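Local structure of EchA1_1 (Mycobacterium avium subsp. paratuberculosis, 3R9T) at residues L45-L59 / G94-A106. The protein probably acts as an enoyl-CoA hydratase, adding water reversibly across the double bond of enoyl-CoA thioesters in fatty acid metabolism. Sequence-based numbering, arbitrary orientation.
Sequences LEEAQHDPEVRAVVL and GYVRHFIDKPTIA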
loop_
_atom_site.group_PDB
_atom_site.type_symbol
_atom_site.label_atom_id
_atom_site.label_comp_id
_atom_site.label_asym_id
_atom_site.label_seq_id
_atom_site.Cartn_x
_atom_site.Cartn_y
_atom_site.Cartn_z
ATOM N N LEU B 45 -9.087 -9.147 25.693
ATOM C CA LEU B 45 -9.491 -8.167 24.682
ATOM C C LEU B 45 -10.957 -7.772 24.818
ATOM O O LEU B 45 -11.305 -6.597 24.684
ATOM C CB LEU B 45 -9.284 -8.717 23.278
ATOM C CG LEU B 45 -7.928 -8.609 22.608
ATOM C CD1 LEU B 45 -8.071 -9.155 21.183
ATOM C CD2 LEU B 45 -7.409 -7.166 22.588
ATOM N N GLU B 46 -11.821 -8.751 25.065
ATOM C CA GLU B 46 -13.251 -8.480 25.210
ATOM C C GLU B 46 -13.486 -7.580 26.430
ATOM O O GLU B 46 -14.296 -6.649 26.382
ATOM C CB GLU B 46 -14.035 -9.815 25.275
ATOM C CG GLU B 46 -15.479 -9.760 25.761
ATOM C CD GLU B 46 -16.098 -11.156 25.922
ATOM O OE1 GLU B 46 -17.113 -11.443 25.249
ATOM O OE2 GLU B 46 -15.568 -11.970 26.714
ATOM N N GLU B 47 -12.731 -7.822 27.498
ATOM C CA GLU B 47 -12.835 -7.036 28.733
ATOM C C GLU B 47 -12.350 -5.624 28.468
ATOM O O GLU B 47 -12.960 -4.653 28.910
ATOM C CB GLU B 47 -12.010 -7.681 29.860
ATOM C CG GLU B 47 -11.820 -6.836 31.140
ATOM C CD GLU B 47 -13.134 -6.416 31.805
ATOM O OE1 GLU B 47 -13.412 -6.908 32.919
ATOM O OE2 GLU B 47 -13.888 -5.596 31.233
ATOM N N ALA B 48 -11.267 -5.518 27.708
ATOM C CA ALA B 48 -10.699 -4.217 27.372
ATOM C C ALA B 48 -11.721 -3.403 26.585
ATOM O O ALA B 48 -11.887 -2.202 26.822
ATOM C CB ALA B 48 -9.402 -4.395 26.560
ATOM N N GLN B 49 -12.403 -4.057 25.647
ATOM C CA GLN B 49 -13.396 -3.388 24.825
ATOM C C GLN B 49 -14.487 -2.808 25.714
ATOM O O GLN B 49 -14.982 -1.723 25.451
ATOM C CB GLN B 49 -14.019 -4.351 23.816
ATOM C CG GLN B 49 -15.121 -3.745 22.950
ATOM C CD GLN B 49 -14.599 -2.573 22.156
ATOM O OE1 GLN B 49 -14.148 -2.743 21.037
ATOM N NE2 GLN B 49 -14.615 -1.386 22.754
ATOM N N HIS B 50 -14.853 -3.526 26.767
ATOM C CA HIS B 50 -16.051 -3.161 27.524
ATOM C C HIS B 50 -15.810 -2.294 28.741
ATOM O O HIS B 50 -16.746 -1.674 29.256
ATOM C CB HIS B 50 -16.846 -4.416 27.847
ATOM C CG HIS B 50 -17.441 -5.022 26.621
ATOM N ND1 HIS B 50 -18.377 -4.357 25.861
ATOM C CD2 HIS B 50 -17.158 -6.165 25.953
ATOM C CE1 HIS B 50 -18.687 -5.090 24.808
ATOM N NE2 HIS B 50 -17.961 -6.192 24.839
ATOM N N ASP B 51 -14.562 -2.234 29.184
ATOM C CA ASP B 51 -14.205 -1.454 30.350
ATOM C C ASP B 51 -13.832 -0.044 29.876
ATOM O O ASP B 51 -12.781 0.150 29.257
ATOM C CB ASP B 51 -13.048 -2.146 31.089
ATOM C CG ASP B 51 -12.649 -1.438 32.374
ATOM O OD1 ASP B 51 -13.107 -0.303 32.610
ATOM O OD2 ASP B 51 -11.862 -2.022 33.148
ATOM N N PRO B 52 -14.686 0.960 30.163
ATOM C CA PRO B 52 -14.278 2.283 29.701
ATOM C C PRO B 52 -13.075 2.864 30.474
ATOM O O PRO B 52 -12.579 3.920 30.105
ATOM C CB PRO B 52 -15.535 3.136 29.914
ATOM C CG PRO B 52 -16.295 2.455 31.003
ATOM C CD PRO B 52 -15.769 1.040 31.160
ATOM N N GLU B 53 -12.592 2.205 31.523
ATOM C CA GLU B 53 -11.339 2.657 32.136
ATOM C C GLU B 53 -10.103 2.211 31.333
ATOM O O GLU B 53 -9.000 2.721 31.551
ATOM C CB GLU B 53 -11.202 2.160 33.565
ATOM C CG GLU B 53 -12.144 2.786 34.582
ATOM C CD GLU B 53 -11.797 2.370 36.005
ATOM O OE1 GLU B 53 -10.811 1.620 36.188
ATOM O OE2 GLU B 53 -12.511 2.790 36.942
ATOM N N VAL B 54 -10.284 1.243 30.434
ATOM C CA VAL B 54 -9.205 0.806 29.535
ATOM C C VAL B 54 -9.167 1.662 28.258
ATOM O O VAL B 54 -10.162 1.766 27.536
ATOM C CB VAL B 54 -9.356 -0.685 29.172
ATOM C CG1 VAL B 54 -8.286 -1.093 28.175
ATOM C CG2 VAL B 54 -9.294 -1.562 30.431
ATOM N N ARG B 55 -8.009 2.263 27.985
ATOM C CA ARG B 55 -7.822 3.161 26.836
ATOM C C ARG B 55 -6.916 2.599 25.736
ATOM O O ARG B 55 -6.871 3.147 24.626
ATOM C CB ARG B 55 -7.229 4.496 27.296
ATOM C CG ARG B 55 -8.144 5.329 28.190
ATOM C CD ARG B 55 -9.424 5.764 27.489
ATOM N NE ARG B 55 -9.083 6.298 26.175
ATOM C CZ ARG B 55 -8.651 7.532 25.911
ATOM N NH1 ARG B 55 -8.577 8.465 26.856
ATOM N NH2 ARG B 55 -8.326 7.842 24.658
ATOM N N ALA B 56 -6.171 1.554 26.064
ATOM C CA ALA B 56 -5.248 0.920 25.120
ATOM C C ALA B 56 -4.881 -0.472 25.623
ATOM O O ALA B 56 -4.978 -0.768 26.815
ATOM C CB ALA B 56 -3.981 1.759 24.952
ATOM N N VAL B 57 -4.452 -1.317 24.695
ATOM C CA VAL B 57 -4.037 -2.662 24.996
ATOM C C VAL B 57 -2.660 -2.907 24.437
ATOM O O VAL B 57 -2.397 -2.572 23.277
ATOM C CB VAL B 57 -5.001 -3.649 24.348
ATOM C CG1 VAL B 57 -4.509 -5.094 24.491
ATOM C CG2 VAL B 57 -6.388 -3.469 24.951
ATOM N N VAL B 58 -1.794 -3.492 25.264
ATOM C CA VAL B 58 -0.487 -4.001 24.841
ATOM C C VAL B 58 -0.447 -5.520 24.969
ATOM O O VAL B 58 -0.846 -6.072 26.009
ATOM C CB VAL B 58 0.659 -3.399 25.683
ATOM C CG1 VAL B 58 2.001 -4.054 25.363
ATOM C CG2 VAL B 58 0.753 -1.902 25.451
ATOM N N LEU B 59 0.028 -6.172 23.904
ATOM C CA LEU B 59 0.189 -7.624 23.835
ATOM C C LEU B 59 1.682 -7.926 23.806
ATOM O O LEU B 59 2.388 -7.390 22.970
ATOM C CB LEU B 59 -0.475 -8.199 22.569
ATOM C CG LEU B 59 -0.295 -9.716 22.385
ATOM C CD1 LEU B 59 -1.049 -10.469 23.490
ATOM C CD2 LEU B 59 -0.724 -10.165 20.974
ATOM N N GLY B 94 -7.400 -15.906 19.600
ATOM C CA GLY B 94 -8.521 -15.051 19.984
ATOM C C GLY B 94 -8.290 -13.597 19.631
ATOM O O GLY B 94 -8.896 -12.720 20.232
ATOM N N TYR B 95 -7.454 -13.355 18.622
ATOM C CA TYR B 95 -6.862 -12.029 18.393
ATOM C C TYR B 95 -6.927 -11.523 16.953
ATOM O O TYR B 95 -7.254 -10.368 16.737
ATOM C CB TYR B 95 -5.393 -12.045 18.841
ATOM C CG TYR B 95 -4.703 -10.692 18.935
ATOM C CD1 TYR B 95 -4.784 -9.935 20.097
ATOM C CD2 TYR B 95 -3.940 -10.183 17.881
ATOM C CE1 TYR B 95 -4.160 -8.719 20.218
ATOM C CE2 TYR B 95 -3.319 -8.935 17.984
ATOM C CZ TYR B 95 -3.397 -8.225 19.181
ATOM O OH TYR B 95 -2.806 -6.988 19.340
ATOM N N VAL B 96 -6.593 -12.372 15.980
ATOM C CA VAL B 96 -6.350 -11.893 14.600
ATOM C C VAL B 96 -7.598 -11.497 13.812
ATOM O O VAL B 96 -7.496 -10.786 12.798
ATOM C CB VAL B 96 -5.499 -12.861 13.760
ATOM C CG1 VAL B 96 -4.154 -13.126 14.419
ATOM C CG2 VAL B 96 -6.267 -14.162 13.443
ATOM N N ARG B 97 -8.762 -11.966 14.259
ATOM C CA ARG B 97 -10.059 -11.545 13.715
ATOM C C ARG B 97 -10.948 -11.042 14.852
ATOM O O ARG B 97 -12.145 -11.302 14.874
ATOM C CB ARG B 97 -10.732 -12.723 13.001
ATOM C CG ARG B 97 -11.775 -12.368 11.996
ATOM C CD ARG B 97 -12.147 -13.650 11.240
ATOM N NE ARG B 97 -13.107 -13.454 10.168
ATOM C CZ ARG B 97 -13.631 -14.444 9.444
ATOM N NH1 ARG B 97 -13.294 -15.712 9.680
ATOM N NH2 ARG B 97 -14.505 -14.169 8.480
ATOM N N HIS B 98 -10.345 -10.321 15.790
ATOM C CA HIS B 98 -11.027 -9.803 16.967
ATOM C C HIS B 98 -10.860 -8.288 17.036
ATOM O O HIS B 98 -10.065 -7.774 17.806
ATOM C CB HIS B 98 -10.440 -10.456 18.210
ATOM C CG HIS B 98 -11.230 -10.238 19.458
ATOM N ND1 HIS B 98 -10.965 -10.947 20.610
ATOM C CD2 HIS B 98 -12.267 -9.415 19.748
ATOM C CE1 HIS B 98 -11.808 -10.570 21.555
ATOM N NE2 HIS B 98 -12.608 -9.644 21.059
ATOM N N PHE B 99 -11.638 -7.586 16.233
ATOM C CA PHE B 99 -11.584 -6.146 16.210
ATOM C C PHE B 99 -12.132 -5.583 17.517
ATOM O O PHE B 99 -13.239 -5.943 17.964
ATOM C CB PHE B 99 -12.398 -5.560 15.049
ATOM C CG PHE B 99 -12.364 -4.057 15.022
ATOM C CD1 PHE B 99 -11.309 -3.393 14.416
ATOM C CD2 PHE B 99 -13.338 -3.314 15.679
ATOM C CE1 PHE B 99 -11.237 -1.996 14.433
ATOM C CE2 PHE B 99 -13.291 -1.915 15.690
ATOM C CZ PHE B 99 -12.240 -1.264 15.065
ATOM N N ILE B 100 -11.342 -4.688 18.101
ATOM C CA ILE B 100 -11.774 -3.822 19.189
ATOM C C ILE B 100 -11.485 -2.361 18.839
ATOM O O ILE B 100 -10.560 -2.050 18.083
ATOM C CB ILE B 100 -11.154 -4.208 20.564
ATOM C CG1 ILE B 100 -9.648 -3.915 20.629
ATOM C CG2 ILE B 100 -11.508 -5.668 20.903
ATOM C CD1 ILE B 100 -9.109 -3.939 22.077
ATOM N N ASP B 101 -12.307 -1.473 19.395
ATOM C CA ASP B 101 -12.295 -0.015 19.226
ATOM C C ASP B 101 -11.066 0.681 19.781
ATOM O O ASP B 101 -10.779 1.860 19.473
ATOM C CB ASP B 101 -13.480 0.568 20.012
ATOM C CG ASP B 101 -14.814 0.290 19.369
ATOM O OD1 ASP B 101 -14.869 0.141 18.132
ATOM O OD2 ASP B 101 -15.817 0.238 20.110
ATOM N N LYS B 102 -10.401 -0.002 20.706
ATOM C CA LYS B 102 -9.275 0.588 21.411
ATOM C C LYS B 102 -7.957 0.179 20.767
ATOM O O LYS B 102 -7.837 -0.916 20.237
ATOM C CB LYS B 102 -9.328 0.168 22.866
ATOM C CG LYS B 102 -10.771 0.141 23.389
ATOM C CD LYS B 102 -10.977 0.899 24.641
ATOM C CE LYS B 102 -12.439 0.825 25.113
ATOM N NZ LYS B 102 -12.516 0.482 26.540
ATOM N N PRO B 103 -6.967 1.071 20.798
ATOM C CA PRO B 103 -5.697 0.757 20.176
ATOM C C PRO B 103 -4.995 -0.455 20.780
ATOM O O PRO B 103 -5.000 -0.641 22.013
ATOM C CB PRO B 103 -4.866 2.032 20.404
ATOM C CG PRO B 103 -5.501 2.689 21.605
ATOM C CD PRO B 103 -6.953 2.403 21.431
ATOM N N THR B 104 -4.401 -1.252 19.885
ATOM C CA THR B 104 -3.586 -2.409 20.238
ATOM C C THR B 104 -2.145 -2.243 19.775
ATOM O O THR B 104 -1.893 -1.830 18.658
ATOM C CB THR B 104 -4.166 -3.717 19.660
ATOM O OG1 THR B 104 -4.236 -3.619 18.227
ATOM C CG2 THR B 104 -5.592 -3.985 20.244
ATOM N N ILE B 105 -1.208 -2.556 20.663
ATOM C CA ILE B 105 0.200 -2.420 20.406
ATOM C C ILE B 105 0.840 -3.741 20.757
ATOM O O ILE B 105 0.749 -4.192 21.902
ATOM C CB ILE B 105 0.811 -1.333 21.307
ATOM C CG1 ILE B 105 0.081 0.003 21.130
ATOM C CG2 ILE B 105 2.353 -1.249 21.078
ATOM C CD1 ILE B 105 0.444 1.035 22.222
ATOM N N ALA B 106 1.499 -4.355 19.789
ATOM C CA ALA B 106 2.300 -5.537 20.027
ATOM C C ALA B 106 3.677 -5.137 20.547
ATOM O O ALA B 106 4.368 -4.355 19.912
ATOM C CB ALA B 106 2.452 -6.301 18.740
HETATM O O HOH W 1 -15.333 1.109 26.613
HETATM O O HOH W 2 -15.002 -5.646 20.038
#
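In the crotonase fold, the parallel pairing of strand 56-59 with strand 104-106 belongs to the central sheet, and here the C-terminal end of helix 35-50 is tied to the segment leading into strand 104-106. Val57 N donates to Pro103 O (2.8 Å), Val57 O accepts from Ile105 N, and Leu59 N donates to Ile105 O. Lys102, two residues ahead of Thr104, extends to the helix end and the turn after it: its chain bends at chi2 (-128°) and chi4, bringing NZ to Ala48 O at 2.8 Å, nearly in line with that carbonyl, and to Val54 O at 2.9 Å. A water accepts from NZ and donates to Gln49 O. The side chain of Gln49 turns at chi2 (59°) to place OE1 2.8 Å from Asp101 N, in an almost straight bond (171°). One turn earlier in the helix, Leu45 puts CD1 against Tyr95 CD1 and His98 ND1, while its CD2 meets Ile100 CD1 at 3.7 Å. Leu59 CD2 lies over one face of the Tyr95 ring, 3.9 Å from its centroid, as a CH-pi contact; Tyr95 OH is hydrogen-bonded to Ser123 OG. Leucine and tyrosine supply apolar packing, while the Lys102 ammonium probably offsets the negative end of the helix dipole.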